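Local coordinates for uncharacterized protein PH0321 (Pyrococcus horikoshii, PDB 3BS4), which is of unknown function but has a KaiC-like domain, of the kind related to RecA-type ATPases, and holds a peptide of unknown identity, at residues A122-K127 and G173-K178; T114-Y119 and E165-V170; N50-F55 and Y142-S147; A85-F90 and W104-M109. One frame throughout, in Å; residues are numbered along the deposited sequence.

Contact 1: A122-K127 and G173-K178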
loop_
_atom_site.group_PDB
_atom_site.type_symbol
_atom_site.label_atom_id
_atom_site.label_comp_id
_atom_site.label_asym_id
_atom_site.label_seq_id
_atom_site.Cartn_x
_atom_site.Cartn_y
_atom_site.Cartn_z
ATOM N N ALA A 122 14.222 -7.652 -5.711
ATOM C CA ALA A 122 12.923 -8.302 -6.022
ATOM C C ALA A 122 12.123 -7.438 -6.967
ATOM O O ALA A 122 11.562 -7.929 -7.952
ATOM C CB ALA A 122 12.109 -8.556 -4.739
ATOM N N VAL A 123 12.070 -6.143 -6.666
ATOM C CA VAL A 123 11.343 -5.214 -7.505
ATOM C C VAL A 123 11.927 -5.204 -8.921
ATOM O O VAL A 123 11.175 -5.274 -9.898
ATOM C CB VAL A 123 11.300 -3.817 -6.883
ATOM C CG1 VAL A 123 10.721 -2.822 -7.885
ATOM C CG2 VAL A 123 10.452 -3.857 -5.599
ATOM N N GLU A 124 13.255 -5.116 -9.030
ATOM C CA GLU A 124 13.897 -5.125 -10.347
ATOM C C GLU A 124 13.499 -6.384 -11.110
ATOM O O GLU A 124 13.187 -6.327 -12.313
ATOM C CB GLU A 124 15.413 -5.030 -10.214
ATOM C CG GLU A 124 16.130 -4.913 -11.562
ATOM C CD GLU A 124 17.628 -4.658 -11.440
ATOM O OE1 GLU A 124 18.185 -4.801 -10.334
ATOM O OE2 GLU A 124 18.253 -4.342 -12.479
ATOM N N ASP A 125 13.499 -7.518 -10.413
ATOM C CA ASP A 125 13.169 -8.786 -11.052
ATOM C C ASP A 125 11.724 -8.810 -11.582
ATOM O O ASP A 125 11.493 -9.238 -12.733
ATOM C CB ASP A 125 13.533 -9.969 -10.158
ATOM C CG ASP A 125 15.061 -10.244 -10.152
ATOM O OD1 ASP A 125 15.808 -9.595 -10.934
ATOM O OD2 ASP A 125 15.518 -11.099 -9.366
ATOM N N HIS A 126 10.770 -8.298 -10.790
ATOM C CA HIS A 126 9.366 -8.181 -11.245
ATOM C C HIS A 126 9.276 -7.292 -12.454
ATOM O O HIS A 126 8.515 -7.561 -13.391
ATOM C CB HIS A 126 8.455 -7.447 -10.248
ATOM C CG HIS A 126 8.433 -7.992 -8.868
ATOM N ND1 HIS A 126 8.781 -9.286 -8.556
ATOM C CD2 HIS A 126 8.055 -7.409 -7.705
ATOM C CE1 HIS A 126 8.634 -9.471 -7.254
ATOM N NE2 HIS A 126 8.193 -8.349 -6.717
ATOM N N LYS A 127 9.979 -6.165 -12.398
ATOM C CA LYS A 127 9.842 -5.165 -13.443
ATOM C C LYS A 127 10.496 -5.667 -14.725
ATOM O O LYS A 127 10.072 -5.303 -15.812
ATOM C CB LYS A 127 10.476 -3.838 -13.024
ATOM C CG LYS A 127 9.672 -3.116 -11.954
ATOM C CD LYS A 127 10.092 -1.664 -11.857
ATOM C CE LYS A 127 9.357 -0.935 -10.714
ATOM N NZ LYS A 127 9.860 0.468 -10.630
ATOM N N GLY A 173 19.012 5.655 -6.303
ATOM C CA GLY A 173 19.989 5.246 -7.323
ATOM C C GLY A 173 19.848 3.876 -7.974
ATOM O O GLY A 173 20.492 3.600 -8.996
ATOM N N HIS A 174 19.014 3.014 -7.401
ATOM C CA HIS A 174 18.923 1.631 -7.872
ATOM C C HIS A 174 18.227 1.498 -9.235
ATOM O O HIS A 174 17.257 2.212 -9.509
ATOM C CB HIS A 174 18.197 0.772 -6.832
ATOM C CG HIS A 174 18.460 -0.690 -6.987
ATOM N ND1 HIS A 174 17.790 -1.471 -7.904
ATOM C CD2 HIS A 174 19.334 -1.508 -6.359
ATOM C CE1 HIS A 174 18.233 -2.712 -7.826
ATOM N NE2 HIS A 174 19.176 -2.762 -6.900
ATOM N N PRO A 175 18.732 0.583 -10.102
ATOM C CA PRO A 175 18.114 0.343 -11.414
ATOM C C PRO A 175 16.626 0.036 -11.375
ATOM O O PRO A 175 15.910 0.395 -12.305
ATOM C CB PRO A 175 18.872 -0.880 -11.953
ATOM C CG PRO A 175 20.152 -0.886 -11.242
ATOM C CD PRO A 175 19.939 -0.239 -9.903
ATOM N N ALA A 176 16.157 -0.598 -10.301
ATOM C CA ALA A 176 14.727 -0.912 -10.166
ATOM C C ALA A 176 13.849 0.328 -10.300
ATOM O O ALA A 176 12.696 0.241 -10.710
ATOM C CB ALA A 176 14.452 -1.622 -8.824
ATOM N N TYR A 177 14.402 1.486 -9.942
ATOM C CA TYR A 177 13.647 2.735 -9.951
ATOM C C TYR A 177 14.101 3.719 -11.005
ATOM O O TYR A 177 13.376 4.664 -11.329
ATOM C CB TYR A 177 13.704 3.389 -8.572
ATOM C CG TYR A 177 13.227 2.425 -7.549
ATOM C CD1 TYR A 177 11.861 2.210 -7.389
ATOM C CD2 TYR A 177 14.120 1.653 -6.810
ATOM C CE1 TYR A 177 11.391 1.306 -6.500
ATOM C CE2 TYR A 177 13.646 0.713 -5.896
ATOM C CZ TYR A 177 12.263 0.558 -5.763
ATOM O OH TYR A 177 11.724 -0.336 -4.888
ATOM N N LYS A 178 15.291 3.492 -11.547
ATOM C CA LYS A 178 15.859 4.436 -12.507
ATOM C C LYS A 178 15.853 3.932 -13.948
ATOM O O LYS A 178 15.891 4.734 -14.878
ATOM C CB LYS A 178 17.267 4.868 -12.068
ATOM C CG LYS A 178 17.300 5.536 -10.694
ATOM C CD LYS A 178 16.837 7.002 -10.743
ATOM C CE LYS A 178 15.977 7.339 -9.527
ATOM N NZ LYS A 178 16.116 8.763 -9.063
#
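Glu124 of helix 115-132 passes Ala176 of the short helix 175-178 with CA atoms 4.3 Å apart, a closeness that suits the smallest side chain able to fill the seam. Ala176 CB points into it, 3.8 Å from Glu124 CB, and touches the CG1 branch of Val123 as well. From this point the glutamate runs out with CG trans to its backbone N (chi1 -175°), and its carboxylate parts over two neighbours. OE1 stands at the edge of the His174 ring, 3.3 Å from His174 CE1, with carboxylate and ring nearly perpendicular, while OE2 leans on Pro175 CB at 3.6 Å. His174 is the N-cap of helix 175-178: its ND1 accepts Ala176 N at 3.0 Å, close to the ring plane and almost straight (170°). Pro175 fits the first turn that follows, where no backbone N-H is needed. The capped turn lies beside the bound peptide, which Tyr177 reaches. Tyr177 starts out away from helix 115-132, yet its ring swings back until Tyr177 OH lies 3.8 Å from Val123 CG2, and that hydroxyl hydrogen-bonds the peptide backbone. Lys127, extended beyond CG, reaches across to donate from NZ to Ala176 O at 2.8 Å, from a position tilted 20° out of the carbonyl plane. The same ammonium also bonds Pro181 O and the peptide backbone. A methionine in its place would probably leave these acceptors without their common donor and untie helix 175-178 from helix 115-132. Val123 packs against an aromatic side chain of the peptide.

Contact 2: T114-Y119 and E165-V170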
loop_
_atom_site.group_PDB
_atom_site.type_symbol
_atom_site.label_atom_id
_atom_site.label_comp_id
_atom_site.label_asym_id
_atom_site.label_seq_id
_atom_site.Cartn_x
_atom_site.Cartn_y
_atom_site.Cartn_z
ATOM N N THR A 114 19.736 -4.740 5.693
ATOM C CA THR A 114 19.793 -5.586 4.487
ATOM C C THR A 114 18.513 -5.530 3.655
ATOM O O THR A 114 18.546 -5.753 2.440
ATOM C CB THR A 114 20.035 -7.073 4.821
ATOM O OG1 THR A 114 18.901 -7.596 5.527
ATOM C CG2 THR A 114 21.307 -7.251 5.668
ATOM N N LEU A 115 17.389 -5.255 4.320
ATOM C CA LEU A 115 16.082 -5.354 3.668
ATOM C C LEU A 115 15.917 -4.425 2.436
ATOM O O LEU A 115 15.393 -4.873 1.411
ATOM C CB LEU A 115 14.958 -5.146 4.687
ATOM C CG LEU A 115 13.541 -5.434 4.186
ATOM C CD1 LEU A 115 13.451 -6.813 3.534
ATOM C CD2 LEU A 115 12.500 -5.297 5.286
ATOM N N PRO A 116 16.324 -3.143 2.525
ATOM C CA PRO A 116 16.161 -2.261 1.362
ATOM C C PRO A 116 16.740 -2.795 0.051
ATOM O O PRO A 116 16.035 -2.779 -0.959
ATOM C CB PRO A 116 16.881 -0.973 1.793
ATOM C CG PRO A 116 16.606 -0.926 3.258
ATOM C CD PRO A 116 16.851 -2.376 3.677
ATOM N N ILE A 117 17.985 -3.269 0.062
ATOM C CA ILE A 117 18.591 -3.804 -1.168
ATOM C C ILE A 117 17.919 -5.112 -1.603
ATOM O O ILE A 117 17.784 -5.390 -2.808
ATOM C CB ILE A 117 20.154 -3.913 -1.068
ATOM C CG1 ILE A 117 20.775 -4.157 -2.442
ATOM C CG2 ILE A 117 20.585 -4.966 -0.083
ATOM C CD1 ILE A 117 21.104 -2.856 -3.150
ATOM N N LYS A 118 17.473 -5.913 -0.640
ATOM C CA LYS A 118 16.770 -7.147 -0.987
ATOM C C LYS A 118 15.418 -6.843 -1.660
ATOM O O LYS A 118 15.034 -7.510 -2.633
ATOM C CB LYS A 118 16.636 -8.074 0.219
ATOM C CG LYS A 118 18.013 -8.586 0.650
ATOM C CD LYS A 118 17.952 -9.653 1.725
ATOM C CE LYS A 118 19.355 -10.256 1.875
ATOM N NZ LYS A 118 19.404 -11.233 3.008
ATOM N N TYR A 119 14.722 -5.814 -1.172
ATOM C CA TYR A 119 13.497 -5.386 -1.861
ATOM C C TYR A 119 13.802 -4.885 -3.269
ATOM O O TYR A 119 13.063 -5.176 -4.214
ATOM C CB TYR A 119 12.796 -4.260 -1.118
ATOM C CG TYR A 119 11.805 -4.696 -0.064
ATOM C CD1 TYR A 119 10.917 -5.752 -0.284
ATOM C CD2 TYR A 119 11.688 -3.976 1.112
ATOM C CE1 TYR A 119 9.978 -6.122 0.702
ATOM C CE2 TYR A 119 10.769 -4.330 2.087
ATOM C CZ TYR A 119 9.933 -5.399 1.889
ATOM O OH TYR A 119 9.015 -5.709 2.862
ATOM N N GLU A 165 15.002 5.589 6.020
ATOM C CA GLU A 165 15.952 6.460 5.327
ATOM C C GLU A 165 16.838 5.678 4.362
ATOM O O GLU A 165 17.018 6.085 3.223
ATOM C CB GLU A 165 16.771 7.303 6.308
ATOM C CG GLU A 165 17.681 8.344 5.605
ATOM C CD GLU A 165 16.945 9.354 4.722
ATOM O OE1 GLU A 165 15.712 9.559 4.864
ATOM O OE2 GLU A 165 17.623 9.966 3.857
ATOM N N THR A 166 17.336 4.530 4.789
ATOM C CA THR A 166 18.164 3.693 3.896
ATOM C C THR A 166 17.371 3.246 2.671
ATOM O O THR A 166 17.916 3.168 1.574
ATOM C CB THR A 166 18.697 2.470 4.649
ATOM O OG1 THR A 166 19.445 2.906 5.795
ATOM C CG2 THR A 166 19.603 1.631 3.759
ATOM N N SER A 167 16.088 2.937 2.864
ATOM C CA SER A 167 15.194 2.620 1.746
ATOM C C SER A 167 15.154 3.752 0.748
ATOM O O SER A 167 15.266 3.538 -0.449
ATOM C CB SER A 167 13.776 2.356 2.251
ATOM O OG SER A 167 13.771 1.258 3.108
ATOM N N ALA A 168 14.999 4.972 1.247
ATOM C CA ALA A 168 14.937 6.138 0.356
ATOM C C ALA A 168 16.257 6.282 -0.392
ATOM O O ALA A 168 16.266 6.575 -1.586
ATOM C CB ALA A 168 14.615 7.394 1.137
ATOM N N GLU A 169 17.361 6.025 0.301
ATOM C CA GLU A 169 18.699 6.119 -0.301
ATOM C C GLU A 169 18.875 5.099 -1.431
ATOM O O GLU A 169 19.411 5.419 -2.502
ATOM C CB GLU A 169 19.782 5.904 0.762
ATOM C CG GLU A 169 19.884 7.001 1.818
ATOM C CD GLU A 169 20.760 6.577 2.995
ATOM O OE1 GLU A 169 21.580 5.639 2.822
ATOM O OE2 GLU A 169 20.635 7.164 4.098
ATOM N N VAL A 170 18.447 3.866 -1.188
ATOM C CA VAL A 170 18.517 2.819 -2.210
ATOM C C VAL A 170 17.660 3.167 -3.433
ATOM O O VAL A 170 18.099 2.999 -4.573
ATOM C CB VAL A 170 18.109 1.444 -1.633
ATOM C CG1 VAL A 170 17.860 0.432 -2.759
ATOM C CG2 VAL A 170 19.172 0.947 -0.678
#
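Pro116 presents its ring to Thr166, Ser167 and Val170, and the contact is almost wholly the work of this one side chain. Its CG lies 3.6 Å from Ser167 OG and 4.0 Å from Thr166 CG2, while Pro116 CB meets Val170 CG2 at 3.9 Å. The compact, rigid ring suits the place: near the start of helix 115-132 the missing N-H costs little, and the short side chain lets Pro116 and Ser167 bring their CA atoms within 5.0 Å of each other. Ile117 adds only a marginal touch beside Val170. Behind this first shell, the hydroxyls of the other helix are tied to their own backbone. Thr166 OG1 bonds Arg162 O, a rotation (chi1 -57°) that places the methyl trans to the backbone N and aims it at the proline; Ser167 OG likewise bonds Tyr163 O, so a polar residue can sit against an apolar ring. Tyr163 also packs on Pro116 and on Leu115. The axes of segments 115-119 and 165-170 come within 9.0 Å, their directions 38° apart. Pro116 seats in the groove formed by Tyr163, Thr166, Ser167 and Val170, at i, i+3, i+4 and i+7, and so joins two neighbouring helices, 115-132 and 157-173, at the first turn of the former.

Contact 3: N50-F55 and Y142-S147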
loop_
_atom_site.group_PDB
_atom_site.type_symbol
_atom_site.label_atom_id
_atom_site.label_comp_id
_atom_site.label_asym_id
_atom_site.label_seq_id
_atom_site.Cartn_x
_atom_site.Cartn_y
_atom_site.Cartn_z
ATOM N N ASN A 50 -4.515 -3.019 -14.406
ATOM C CA ASN A 50 -3.240 -2.350 -14.166
ATOM C C ASN A 50 -2.248 -3.331 -13.579
ATOM O O ASN A 50 -2.619 -4.453 -13.253
ATOM C CB ASN A 50 -3.457 -1.164 -13.219
ATOM C CG ASN A 50 -4.247 -0.068 -13.879
ATOM O OD1 ASN A 50 -3.766 0.568 -14.808
ATOM N ND2 ASN A 50 -5.482 0.141 -13.422
ATOM N N LEU A 51 -0.990 -2.916 -13.463
ATOM C CA LEU A 51 0.013 -3.745 -12.808
ATOM C C LEU A 51 0.085 -3.362 -11.338
ATOM O O LEU A 51 0.030 -2.183 -11.018
ATOM C CB LEU A 51 1.370 -3.548 -13.458
ATOM C CG LEU A 51 1.428 -3.873 -14.961
ATOM C CD1 LEU A 51 2.834 -3.621 -15.449
ATOM C CD2 LEU A 51 0.966 -5.294 -15.269
ATOM N N VAL A 52 0.188 -4.357 -10.465
ATOM C CA VAL A 52 0.189 -4.082 -9.029
ATOM C C VAL A 52 1.289 -4.891 -8.388
ATOM O O VAL A 52 1.409 -6.086 -8.652
ATOM C CB VAL A 52 -1.178 -4.430 -8.419
ATOM C CG1 VAL A 52 -1.141 -4.328 -6.884
ATOM C CG2 VAL A 52 -2.273 -3.512 -9.001
ATOM N N GLY A 53 2.096 -4.238 -7.558
ATOM C CA GLY A 53 3.069 -4.942 -6.734
ATOM C C GLY A 53 2.617 -4.751 -5.298
ATOM O O GLY A 53 2.240 -3.637 -4.929
ATOM N N MET A 54 2.620 -5.827 -4.517
ATOM C CA MET A 54 2.242 -5.753 -3.099
ATOM C C MET A 54 3.415 -6.173 -2.227
ATOM O O MET A 54 4.009 -7.237 -2.445
ATOM C CB MET A 54 1.063 -6.691 -2.821
ATOM C CG MET A 54 0.527 -6.613 -1.400
ATOM S SD MET A 54 -0.713 -7.908 -1.126
ATOM C CE MET A 54 -1.620 -7.742 -2.700
ATOM N N PHE A 55 3.727 -5.349 -1.226
ATOM C CA PHE A 55 4.661 -5.758 -0.171
ATOM C C PHE A 55 3.801 -6.241 0.968
ATOM O O PHE A 55 3.185 -5.445 1.680
ATOM C CB PHE A 55 5.553 -4.578 0.226
ATOM C CG PHE A 55 6.316 -4.029 -0.944
ATOM C CD1 PHE A 55 7.534 -4.602 -1.314
ATOM C CD2 PHE A 55 5.765 -3.030 -1.727
ATOM C CE1 PHE A 55 8.235 -4.121 -2.426
ATOM C CE2 PHE A 55 6.440 -2.549 -2.845
ATOM C CZ PHE A 55 7.684 -3.102 -3.190
ATOM N N TYR A 142 1.024 0.258 -9.811
ATOM C CA TYR A 142 0.726 0.687 -8.445
ATOM C C TYR A 142 1.453 -0.221 -7.485
ATOM O O TYR A 142 1.594 -1.404 -7.762
ATOM C CB TYR A 142 -0.769 0.583 -8.168
ATOM C CG TYR A 142 -1.574 1.543 -8.991
ATOM C CD1 TYR A 142 -1.736 2.865 -8.584
ATOM C CD2 TYR A 142 -2.171 1.136 -10.193
ATOM C CE1 TYR A 142 -2.487 3.770 -9.355
ATOM C CE2 TYR A 142 -2.903 2.030 -10.962
ATOM C CZ TYR A 142 -3.065 3.333 -10.541
ATOM O OH TYR A 142 -3.816 4.214 -11.296
ATOM N N GLY A 143 1.895 0.329 -6.355
ATOM C CA GLY A 143 2.427 -0.494 -5.261
ATOM C C GLY A 143 1.573 -0.311 -4.027
ATOM O O GLY A 143 0.989 0.767 -3.808
ATOM N N PHE A 144 1.471 -1.380 -3.241
ATOM C CA PHE A 144 0.755 -1.335 -1.956
ATOM C C PHE A 144 1.614 -1.974 -0.900
ATOM O O PHE A 144 2.087 -3.094 -1.122
ATOM C CB PHE A 144 -0.564 -2.101 -2.061
ATOM C CG PHE A 144 -1.559 -1.446 -2.981
ATOM C CD1 PHE A 144 -2.563 -0.640 -2.464
ATOM C CD2 PHE A 144 -1.475 -1.607 -4.367
ATOM C CE1 PHE A 144 -3.475 0.000 -3.300
ATOM C CE2 PHE A 144 -2.393 -0.966 -5.221
ATOM C CZ PHE A 144 -3.392 -0.166 -4.684
ATOM N N ALA A 145 1.844 -1.287 0.225
ATOM C CA ALA A 145 2.587 -1.895 1.355
ATOM C C ALA A 145 1.641 -2.082 2.543
ATOM O O ALA A 145 1.185 -1.089 3.137
ATOM C CB ALA A 145 3.785 -1.014 1.763
ATOM N N ILE A 146 1.362 -3.356 2.849
ATOM C CA ILE A 146 0.346 -3.716 3.822
ATOM C C ILE A 146 0.980 -4.572 4.922
ATOM O O ILE A 146 1.159 -5.777 4.758
ATOM C CB ILE A 146 -0.839 -4.479 3.179
ATOM C CG1 ILE A 146 -1.355 -3.746 1.926
ATOM C CG2 ILE A 146 -1.950 -4.674 4.207
ATOM C CD1 ILE A 146 -2.311 -4.553 1.059
ATOM N N SER A 147 1.368 -3.953 6.037
ATOM C CA SER A 147 1.317 -2.529 6.308
ATOM C C SER A 147 2.585 -2.061 6.967
ATOM O O SER A 147 3.377 -2.887 7.453
ATOM C CB SER A 147 0.268 -2.314 7.426
ATOM O OG SER A 147 -1.010 -2.788 7.008
HETATM O O HOH W 1 -4.859 3.645 -13.662
#
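Tyr142 turns a ring edge to Asn50: CE2 lies 3.8 Å from Asn50 CG, Asn50 CB is in the ring plane, and the amide stands 82° from the ring. A water also in that plane sits 2.6 Å from Tyr142 OH and bonds Asn50 OD1 only weakly; the hydroxyl also bonds Lys45 NZ, and Asn50 OD1 accepts from Glu140 N. The Phe144 ring has Gly53 O near its edge and takes Val52 CG1 obliquely at 3.7 Å from CD2, while Phe186 stacks with it. Phe55, on the other face of the sheet, passes Phe144 O and Ala145 CB obliquely and meets an aromatic ring of the bound peptide. Strands 51-56 and 141-146 are parallel neighbours at the centre of a sheet whose strand order is consistent with the RecA-like fold of KaiC-like domains, in register from Val52 with Tyr142 to Phe55 with Ala145. Gly53 joins both ways, its N donating to Tyr142 O at 2.9 Å and its O accepting Phe144 N at 2.9 Å. Phe55 repeats the pattern, its N on Phe144 O at 2.8 Å and its O on Ile146 N at 3.0 Å. A CB on Gly143 would lie against the Phe55 ring. Val52 and the rings of Tyr142 and Phe144 share one face, where Leu38 and Leu42 of helix 34-47 cover Phe144. A cis peptide bond precedes Ser147, as after the probably equivalent strand of RecA.

Contact 4: A85-F90 and W104-M109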
loop_
_atom_site.group_PDB
_atom_site.type_symbol
_atom_site.label_atom_id
_atom_site.label_comp_id
_atom_site.label_asym_id
_atom_site.label_seq_id
_atom_site.Cartn_x
_atom_site.Cartn_y
_atom_site.Cartn_z
ATOM N N ALA A 85 2.307 -8.851 -8.629
ATOM C CA ALA A 85 3.536 -9.406 -8.045
ATOM C C ALA A 85 3.432 -9.223 -6.541
ATOM O O ALA A 85 3.010 -8.167 -6.088
ATOM C CB ALA A 85 4.756 -8.690 -8.571
ATOM N N ILE A 86 3.799 -10.253 -5.782
ATOM C CA ILE A 86 3.756 -10.156 -4.320
ATOM C C ILE A 86 5.129 -10.450 -3.769
ATOM O O ILE A 86 5.739 -11.466 -4.127
ATOM C CB ILE A 86 2.726 -11.124 -3.679
ATOM C CG1 ILE A 86 1.312 -10.807 -4.186
ATOM C CG2 ILE A 86 2.784 -11.033 -2.147
ATOM C CD1 ILE A 86 0.216 -11.749 -3.703
ATOM N N VAL A 87 5.635 -9.553 -2.922
ATOM C CA VAL A 87 6.791 -9.900 -2.093
ATOM C C VAL A 87 6.204 -10.321 -0.755
ATOM O O VAL A 87 5.616 -9.502 -0.037
ATOM C CB VAL A 87 7.764 -8.731 -1.913
ATOM C CG1 VAL A 87 8.958 -9.140 -1.030
ATOM C CG2 VAL A 87 8.242 -8.179 -3.271
ATOM N N ASP A 88 6.334 -11.596 -0.426
ATOM C CA ASP A 88 5.754 -12.104 0.811
ATOM C C ASP A 88 6.717 -11.904 1.968
ATOM O O ASP A 88 7.403 -12.822 2.422
ATOM C CB ASP A 88 5.305 -13.562 0.663
ATOM C CG ASP A 88 4.584 -14.077 1.894
ATOM O OD1 ASP A 88 4.322 -13.289 2.819
ATOM O OD2 ASP A 88 4.255 -15.285 1.936
ATOM N N THR A 89 6.760 -10.664 2.434
ATOM C CA THR A 89 7.624 -10.287 3.537
ATOM C C THR A 89 7.225 -11.034 4.815
ATOM O O THR A 89 8.086 -11.498 5.583
ATOM C CB THR A 89 7.567 -8.758 3.706
ATOM O OG1 THR A 89 8.028 -8.162 2.483
ATOM C CG2 THR A 89 8.458 -8.290 4.859
ATOM N N PHE A 90 5.926 -11.161 5.048
ATOM C CA PHE A 90 5.453 -11.873 6.231
ATOM C C PHE A 90 5.998 -13.302 6.238
ATOM O O PHE A 90 6.574 -13.754 7.240
ATOM C CB PHE A 90 3.925 -11.877 6.268
ATOM C CG PHE A 90 3.362 -12.528 7.507
ATOM C CD1 PHE A 90 3.038 -11.755 8.627
ATOM C CD2 PHE A 90 3.213 -13.915 7.578
ATOM C CE1 PHE A 90 2.547 -12.354 9.774
ATOM C CE2 PHE A 90 2.709 -14.517 8.718
ATOM C CZ PHE A 90 2.378 -13.730 9.815
ATOM N N TRP A 104 7.404 -13.635 -4.455
ATOM C CA TRP A 104 8.820 -13.559 -4.129
ATOM C C TRP A 104 9.044 -13.670 -2.645
ATOM O O TRP A 104 8.330 -13.039 -1.856
ATOM C CB TRP A 104 9.399 -12.232 -4.602
ATOM C CG TRP A 104 10.304 -12.362 -5.767
ATOM C CD1 TRP A 104 9.952 -12.685 -7.043
ATOM C CD2 TRP A 104 11.723 -12.163 -5.778
ATOM N NE1 TRP A 104 11.062 -12.709 -7.848
ATOM C CE2 TRP A 104 12.163 -12.388 -7.099
ATOM C CE3 TRP A 104 12.669 -11.827 -4.799
ATOM C CZ2 TRP A 104 13.504 -12.283 -7.471
ATOM C CZ3 TRP A 104 14.010 -11.710 -5.175
ATOM C CH2 TRP A 104 14.410 -11.943 -6.498
ATOM N N TYR A 105 10.044 -14.465 -2.269
ATOM C CA TYR A 105 10.466 -14.628 -0.878
ATOM C C TYR A 105 11.854 -14.065 -0.678
ATOM O O TYR A 105 12.722 -14.274 -1.521
ATOM C CB TYR A 105 10.434 -16.098 -0.492
ATOM C CG TYR A 105 9.021 -16.517 -0.315
ATOM C CD1 TYR A 105 8.361 -16.261 0.887
ATOM C CD2 TYR A 105 8.299 -17.095 -1.363
ATOM C CE1 TYR A 105 7.041 -16.605 1.057
ATOM C CE2 TYR A 105 6.963 -17.437 -1.195
ATOM C CZ TYR A 105 6.348 -17.177 0.026
ATOM O OH TYR A 105 5.016 -17.490 0.239
ATOM N N LEU A 106 12.047 -13.357 0.431
ATOM C CA LEU A 106 13.332 -12.740 0.764
ATOM C C LEU A 106 14.164 -13.717 1.581
ATOM O O LEU A 106 13.724 -14.196 2.632
ATOM C CB LEU A 106 13.145 -11.437 1.548
ATOM C CG LEU A 106 12.119 -10.447 0.977
ATOM C CD1 LEU A 106 11.593 -9.540 2.078
ATOM C CD2 LEU A 106 12.658 -9.647 -0.203
ATOM N N GLU A 107 15.373 -13.988 1.093
ATOM C CA GLU A 107 16.240 -15.015 1.658
ATOM C C GLU A 107 17.351 -14.364 2.473
ATOM O O GLU A 107 17.684 -13.206 2.248
ATOM C CB GLU A 107 16.844 -15.860 0.525
ATOM C CG GLU A 107 15.813 -16.437 -0.454
ATOM C CD GLU A 107 14.916 -17.509 0.165
ATOM O OE1 GLU A 107 15.341 -18.183 1.133
ATOM O OE2 GLU A 107 13.775 -17.686 -0.326
ATOM N N GLY A 108 17.920 -15.108 3.419
ATOM C CA GLY A 108 19.032 -14.605 4.231
ATOM C C GLY A 108 18.641 -13.721 5.397
ATOM O O GLY A 108 17.483 -13.712 5.835
ATOM N N MET A 109 19.612 -12.966 5.904
ATOM C CA MET A 109 19.376 -12.084 7.033
ATOM C C MET A 109 18.494 -10.941 6.579
ATOM O O MET A 109 18.783 -10.273 5.580
ATOM C CB MET A 109 20.699 -11.554 7.611
ATOM C CG MET A 109 20.574 -10.421 8.640
ATOM S SD MET A 109 19.772 -10.860 10.213
ATOM C CE MET A 109 20.968 -12.013 10.887
#
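Val87 and Leu106 make the tight apolar centre, crossing at about a right angle with Val87 CG1 3.8 Å from Leu106 CD2. The other leucine branch, CD1, lies 3.8 Å from Thr89 OG1, a hydroxyl bonded to Tyr119 OH and so able to sit beside a methyl. Two backbone bonds, the first almost straight, hold the strands together here: Trp104 N to Ile86 O at 2.8 Å and Asp88 N to Trp104 O at 2.8 Å. Next to them Tyr105 and Asp88 lie side by side, with Tyr105 CE1 3.5 Å from Asp88 CB and the carboxylate turned 55° from the ring. Were this tyrosine a serine, the flank of Asp88 would probably be uncovered and a gap opened beside Leu61 of helix 61-70, which the ring also touches. With chi1 at -175° the Asp88 carboxylate is carried alongside the Tyr105 ring, and its OD1 caps Gly91 N, a role that suits aspartate. The contact slackens outward. The Trp104 indole, deposited in two conformers, leads off from strand 84-87 toward Ala122, Asp125 and His126, and beyond Leu106 the exposed chain parts company at Glu107 and at Gly108, whose positive phi favours glycine. Val87 and Trp104 form a single parallel bridge: with N-capped helix 89-94 running between strands 84-87 and 103-104, this is a beta-alpha-beta crossover ending at the sheet's outer strand.

Helix 115-132 carries one side of both contact 1 and contact 2, whose centres are 12 Å apart and which touch where His174 CD2 meets Ile117 CD1 at 3.9 Å. Its inner surface also rests on the sheet: Val123 CG2 packs on Phe55 CZ at 3.7 Å, linking contact 1 to contact 3, and His126 lies against Val87 and Trp104 of contact 4. Tyr119 reaches from contact 2 to Phe55 and, through its OH, to Thr89 OG1 2.7 Å away. Contacts 3 and 4, with centres 14 Å apart, share the sheet, since Met54 N bonds Ala85 O. The peptide lies between helix and sheet, touching Val123, His126, Lys127, Tyr177, Tyr119 and Phe55.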